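PDB 3LMZ: putative sugar isomerase from Parabacteroides distasonis, which is of uncharacterised function but probably acts as a sugar isomerase or a related enzyme built on the xylose isomerase-like TIM barrel. Local coordinates for residues F18-A23 and G248-V253; I203-G208 and C228-E233. All coordinates share one frame; numbering follows the deposited sequence. Where two conformers were deposited one is given.

Interaction 1: residues F18-A23 and G248-V253; sequences FHLGMA and GYFKAV
F250 reaches out from helix 240-256, touches both F18 and L20 of the 18-23 segment, and carries most of the contact. The F18 and F250 rings approach from opposing sides. F18 CE1 lies 3.7 Å from F250 CE2, close to the plane of the F250 ring and at its rim. The ring planes are inclined at 60° with centroids 5.7 Å apart, an oblique aromatic pair. The first torsion of F18 (73°) sets CG between the backbone N and the carbonyl carbon, which turns CE1 and CZ toward F250. L20 instead runs beside F250, antiparallel to it, and L20 CD1 rests 3.9 Å from F250 CD2.

This aromatic side is the tight one: both rings are buried, and F18 also packs on I216 and M219 of helix 212-221. With F250 cut back to an alanine, the space between strand and helix is likely to lose its filling, and F18 CE1 and CZ and L20 CD1 their partner. Toward K251 the contact loosens. L20 and K251 are partly exposed, and L20 CD2 only comes within 4.3 Å of K251 CG. A long lysine suits this margin, since its methylenes can lie beside leucine while NZ goes on to the backbone oxygen of L42 and a salt bridge with E245 of the second subunit. No hydrogen bond joins the two segments, as expected where apolar side chains fill the space between a barrel strand and an outer helix. Here the first strand, 19-22, is covered by the C-terminal helix, the strand-to-helix layering of a TIM barrel.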
loop_
_atom_site.group_PDB
_atom_site.type_symbol
_atom_site.label_atom_id
_atom_site.label_comp_id
_atom_site.label_asym_id
_atom_site.label_seq_id
_atom_site.Cartn_x
_atom_site.Cartn_y
_atom_site.Cartn_z
ATOM N N PHE A 18 -9.088 16.038 -6.422
ATOM C CA PHE A 18 -8.356 15.322 -7.436
ATOM C C PHE A 18 -8.854 13.877 -7.595
ATOM O O PHE A 18 -9.546 13.348 -6.739
ATOM C CB PHE A 18 -6.842 15.364 -7.115
ATOM C CG PHE A 18 -6.465 14.473 -5.969
ATOM C CD1 PHE A 18 -6.358 13.105 -6.137
ATOM C CD2 PHE A 18 -6.276 14.985 -4.731
ATOM C CE1 PHE A 18 -6.067 12.265 -5.078
ATOM C CE2 PHE A 18 -5.942 14.060 -3.622
ATOM C CZ PHE A 18 -5.852 12.771 -3.849
ATOM N N HIS A 19 -8.422 13.239 -8.674
ATOM C CA HIS A 19 -8.756 11.852 -8.967
ATOM C C HIS A 19 -7.461 11.025 -9.062
ATOM O O HIS A 19 -6.498 11.412 -9.716
ATOM C CB HIS A 19 -9.479 11.783 -10.280
ATOM C CG HIS A 19 -10.644 12.710 -10.368
ATOM N ND1 HIS A 19 -11.857 12.392 -9.810
ATOM C CD2 HIS A 19 -10.772 13.955 -10.899
ATOM C CE1 HIS A 19 -12.699 13.388 -10.029
ATOM N NE2 HIS A 19 -12.066 14.350 -10.676
ATOM N N LEU A 20 -7.440 9.859 -8.436
ATOM C CA LEU A 20 -6.331 8.935 -8.486
ATOM C C LEU A 20 -6.330 8.162 -9.813
ATOM O O LEU A 20 -7.331 7.548 -10.216
ATOM C CB LEU A 20 -6.434 7.940 -7.319
ATOM C CG LEU A 20 -5.311 6.909 -7.192
ATOM C CD1 LEU A 20 -3.915 7.547 -7.093
ATOM C CD2 LEU A 20 -5.486 6.022 -5.943
ATOM N N GLY A 21 -5.171 8.161 -10.471
ATOM C CA GLY A 21 -5.011 7.403 -11.712
ATOM C C GLY A 21 -3.674 6.715 -11.798
ATOM O O GLY A 21 -2.876 6.709 -10.847
HETATM N N MSE A 22 -3.440 6.096 -12.951
HETATM C CA MSE A 22 -2.157 5.502 -13.271
HETATM C C MSE A 22 -1.637 6.059 -14.587
HETATM O O MSE A 22 -2.325 6.153 -15.577
HETATM C CB MSE A 22 -2.277 3.981 -13.383
HETATM C CG MSE A 22 -0.929 3.266 -13.471
HETATM SE SE MSE A 22 -0.356 2.961 -11.623
HETATM C CE MSE A 22 -1.486 1.500 -11.183
ATOM N N ALA A 23 -0.349 6.362 -14.532
ATOM C CA ALA A 23 0.397 6.824 -15.687
ATOM C C ALA A 23 0.789 5.529 -16.461
ATOM O O ALA A 23 1.181 4.520 -15.836
ATOM C CB ALA A 23 1.681 7.615 -15.187
ATOM N N GLY A 248 -1.482 2.135 -1.614
ATOM C CA GLY A 248 -1.975 2.096 -0.245
ATOM C C GLY A 248 -1.558 3.262 0.606
ATOM O O GLY A 248 -2.341 3.832 1.301
ATOM N N TYR A 249 -0.272 3.610 0.536
ATOM C CA TYR A 249 0.251 4.715 1.295
ATOM C C TYR A 249 -0.489 5.999 0.845
ATOM O O TYR A 249 -0.971 6.816 1.625
ATOM C CB TYR A 249 1.739 4.850 1.166
ATOM C CG TYR A 249 2.407 5.676 2.257
ATOM C CD1 TYR A 249 2.356 7.037 2.237
ATOM C CD2 TYR A 249 3.072 5.049 3.323
ATOM C CE1 TYR A 249 2.925 7.798 3.300
ATOM C CE2 TYR A 249 3.633 5.773 4.337
ATOM C CZ TYR A 249 3.553 7.140 4.332
ATOM O OH TYR A 249 4.105 7.850 5.367
ATOM N N PHE A 250 -0.601 6.236 -0.458
ATOM C CA PHE A 250 -1.207 7.448 -0.985
ATOM C C PHE A 250 -2.692 7.502 -0.643
ATOM O O PHE A 250 -3.251 8.594 -0.359
ATOM C CB PHE A 250 -1.023 7.521 -2.507
ATOM C CG PHE A 250 -1.466 8.831 -3.111
ATOM C CD1 PHE A 250 -0.641 9.922 -3.085
ATOM C CD2 PHE A 250 -2.723 8.954 -3.649
ATOM C CE1 PHE A 250 -1.051 11.148 -3.632
ATOM C CE2 PHE A 250 -3.146 10.180 -4.169
ATOM C CZ PHE A 250 -2.316 11.257 -4.139
ATOM N N LYS A 251 -3.402 6.364 -0.691
ATOM C CA LYS A 251 -4.817 6.365 -0.307
ATOM C C LYS A 251 -4.967 6.844 1.160
ATOM O O LYS A 251 -5.830 7.646 1.502
ATOM C CB LYS A 251 -5.452 4.990 -0.457
ATOM C CG LYS A 251 -5.780 4.581 -1.890
ATOM C CD LYS A 251 -6.338 3.144 -1.915
ATOM C CE LYS A 251 -6.761 2.689 -3.289
ATOM N NZ LYS A 251 -7.375 1.294 -3.254
ATOM N N ALA A 252 -4.104 6.310 2.027
ATOM C CA ALA A 252 -4.149 6.707 3.416
ATOM C C ALA A 252 -3.876 8.170 3.609
ATOM O O ALA A 252 -4.596 8.820 4.349
ATOM C CB ALA A 252 -3.196 5.872 4.281
ATOM N N VAL A 253 -2.830 8.697 2.971
ATOM C CA VAL A 253 -2.573 10.146 3.063
ATOM C C VAL A 253 -3.799 10.952 2.591
ATOM O O VAL A 253 -4.202 11.918 3.235
ATOM C CB VAL A 253 -1.311 10.587 2.322
ATOM C CG1 VAL A 253 -1.120 12.125 2.451
ATOM C CG2 VAL A 253 -0.114 9.875 2.859
#

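Interaction 2: residues I203-G208 and C228-E233; sequences IEIGRG and CSLEYE
Y232 and E204 meet through the phenol end of the tyrosine: Y232 OH sits 3.3 Å from E204 CG, while the rim of the ring, at CE1, comes within 4.0 Å of E204 CA. Carboxylate and ring planes are 59° apart, and Y232 OH lies 3.5 Å from E204 OE2 at an angle too poor for a hydrogen bond, making this a packing contact. Chi1 of E204 (-69°) puts CG anti to the carbonyl carbon and near the hydroxyl, and the bend at chi2 brings CD to it as well. Beside this pair, I205 CD1 touches L230 CD1 at 3.8 Å, two branched aliphatic chains lying alongside in a buried place that suits them.

L230 ends strand 227-230 of the TIM barrel and Y232 follows in the loop, whereas E204 begins a type II beta turn closed by R207 N to E204 O (3.0 Å). G206 takes a positive phi of 104°, where a side chain would collide with the carbonyl O of I205.

Farther out, E204 OE1 forms a salt bridge with K234. E204 CD lies over the guanidinium face of R207, but R207 NE and E204 OE1 form only a long salt bridge (3.7 Å), with no N-H aimed at the oxygen. D192 OD2 accepts hydrogen bonds from the backbone N of G206 and G208, and S246 OG bonds to I205 N.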
loop_
_atom_site.group_PDB
_atom_site.type_symbol
_atom_site.label_atom_id
_atom_site.label_comp_id
_atom_site.label_asym_id
_atom_site.label_seq_id
_atom_site.Cartn_x
_atom_site.Cartn_y
_atom_site.Cartn_z
ATOM N N ILE A 203 11.389 5.331 -5.516
ATOM C CA ILE A 203 11.126 4.463 -4.377
ATOM C C ILE A 203 9.625 4.444 -4.117
ATOM O O ILE A 203 8.927 5.348 -4.530
ATOM C CB ILE A 203 11.956 4.890 -3.126
ATOM C CG1 ILE A 203 12.014 3.786 -2.058
ATOM C CG2 ILE A 203 11.487 6.256 -2.541
ATOM C CD1 ILE A 203 13.043 4.062 -0.967
ATOM N N GLU A 204 9.172 3.484 -3.335
ATOM C CA GLU A 204 7.762 3.325 -2.984
ATOM C C GLU A 204 7.301 4.598 -2.283
ATOM O O GLU A 204 8.010 5.113 -1.443
ATOM C CB GLU A 204 7.609 2.112 -2.051
ATOM C CG GLU A 204 7.874 0.807 -2.723
ATOM C CD GLU A 204 9.329 0.341 -2.706
ATOM O OE1 GLU A 204 10.285 1.139 -2.544
ATOM O OE2 GLU A 204 9.573 -0.900 -2.896
ATOM N N ILE A 205 6.065 5.037 -2.576
ATOM C CA ILE A 205 5.500 6.215 -1.967
ATOM C C ILE A 205 5.447 6.014 -0.468
ATOM O O ILE A 205 4.990 4.967 0.043
ATOM C CB ILE A 205 4.097 6.546 -2.531
ATOM C CG1 ILE A 205 4.271 7.081 -3.961
ATOM C CG2 ILE A 205 3.345 7.516 -1.594
ATOM C CD1 ILE A 205 2.979 7.494 -4.630
ATOM N N GLY A 206 5.968 7.015 0.244
ATOM C CA GLY A 206 6.064 6.985 1.693
ATOM C C GLY A 206 7.466 6.717 2.207
ATOM O O GLY A 206 7.793 7.126 3.332
ATOM N N ARG A 207 8.261 5.999 1.412
ATOM C CA ARG A 207 9.648 5.659 1.770
ATOM C C ARG A 207 10.637 6.764 1.453
ATOM O O ARG A 207 11.777 6.702 1.905
ATOM C CB ARG A 207 10.106 4.363 1.104
ATOM C CG ARG A 207 9.305 3.196 1.471
ATOM C CD ARG A 207 9.978 1.930 0.983
ATOM N NE ARG A 207 9.174 0.708 0.987
ATOM C CZ ARG A 207 9.665 -0.491 0.796
ATOM N NH1 ARG A 207 10.981 -0.676 0.728
ATOM N NH2 ARG A 207 8.847 -1.485 0.767
ATOM N N GLY A 208 10.266 7.681 0.577
ATOM C CA GLY A 208 11.164 8.716 0.069
ATOM C C GLY A 208 10.964 10.060 0.714
ATOM O O GLY A 208 10.567 10.169 1.865
ATOM N N CYS A 228 -4.049 12.659 -10.394
ATOM C CA CYS A 228 -2.769 12.390 -9.734
ATOM C C CYS A 228 -2.547 10.948 -10.166
ATOM O O CYS A 228 -3.236 10.046 -9.693
ATOM C CB CYS A 228 -2.910 12.469 -8.205
ATOM S SG CYS A 228 -3.366 14.025 -7.482
ATOM N N SER A 229 -1.613 10.774 -11.100
ATOM C CA SER A 229 -1.365 9.522 -11.802
ATOM C C SER A 229 -0.029 8.937 -11.376
ATOM O O SER A 229 1.021 9.586 -11.471
ATOM C CB SER A 229 -1.412 9.772 -13.294
ATOM O OG SER A 229 -2.792 9.934 -13.616
ATOM N N LEU A 230 -0.075 7.740 -10.794
ATOM C CA LEU A 230 1.143 7.116 -10.338
ATOM C C LEU A 230 2.021 6.676 -11.469
ATOM O O LEU A 230 1.608 5.945 -12.357
ATOM C CB LEU A 230 0.844 5.903 -9.405
ATOM C CG LEU A 230 2.052 5.070 -8.973
ATOM C CD1 LEU A 230 2.999 5.856 -8.104
ATOM C CD2 LEU A 230 1.615 3.729 -8.298
ATOM N N GLU A 231 3.246 7.173 -11.463
ATOM C CA GLU A 231 4.265 6.764 -12.437
ATOM C C GLU A 231 5.397 6.105 -11.675
ATOM O O GLU A 231 6.302 6.742 -11.129
ATOM C CB GLU A 231 4.759 7.943 -13.272
ATOM C CG GLU A 231 5.635 7.503 -14.415
ATOM C CD GLU A 231 5.910 8.620 -15.403
ATOM O OE1 GLU A 231 6.476 9.670 -14.972
ATOM O OE2 GLU A 231 5.582 8.431 -16.586
ATOM N N TYR A 232 5.293 4.792 -11.575
ATOM C CA TYR A 232 6.186 3.980 -10.737
ATOM C C TYR A 232 7.363 3.438 -11.530
ATOM O O TYR A 232 7.169 2.649 -12.462
ATOM C CB TYR A 232 5.439 2.803 -10.074
ATOM C CG TYR A 232 6.238 2.160 -9.001
ATOM C CD1 TYR A 232 6.457 2.836 -7.834
ATOM C CD2 TYR A 232 6.735 0.901 -9.128
ATOM C CE1 TYR A 232 7.276 2.270 -6.793
ATOM C CE2 TYR A 232 7.496 0.293 -8.090
ATOM C CZ TYR A 232 7.796 1.010 -6.961
ATOM O OH TYR A 232 8.543 0.424 -5.947
ATOM N N GLU A 233 8.585 3.921 -11.225
ATOM C CA GLU A 233 9.784 3.681 -12.042
ATOM C C GLU A 233 10.874 2.969 -11.264
ATOM O O GLU A 233 12.049 3.266 -11.333
ATOM C CB GLU A 233 10.334 5.006 -12.597
ATOM C CG GLU A 233 9.266 5.794 -13.368
ATOM C CD GLU A 233 9.646 7.230 -13.780
ATOM O OE1 GLU A 233 10.312 8.054 -13.013
ATOM O OE2 GLU A 233 9.172 7.539 -14.899
#

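Interactions 1 and 2 share a neighbourhood, their centres 10 Å apart. Strands 19-22 and 227-230 run parallel in the barrel sheet, joined by backbone hydrogen bonds, G21 N to C228 O and H19 O to C228 N (each 2.8 Å). Helix 240-256 supplies one side of interaction 1 and also backs interaction 2, where Y249 CB packs on I205 O. Interaction 1 is a strand-helix contact, aromatic and aliphatic, that runs from a buried interior to a partly exposed margin. Interaction 2 is the more buried, yet joins a turn to a strand end and mixes apolar packing with charged groups. Both reach the second subunit.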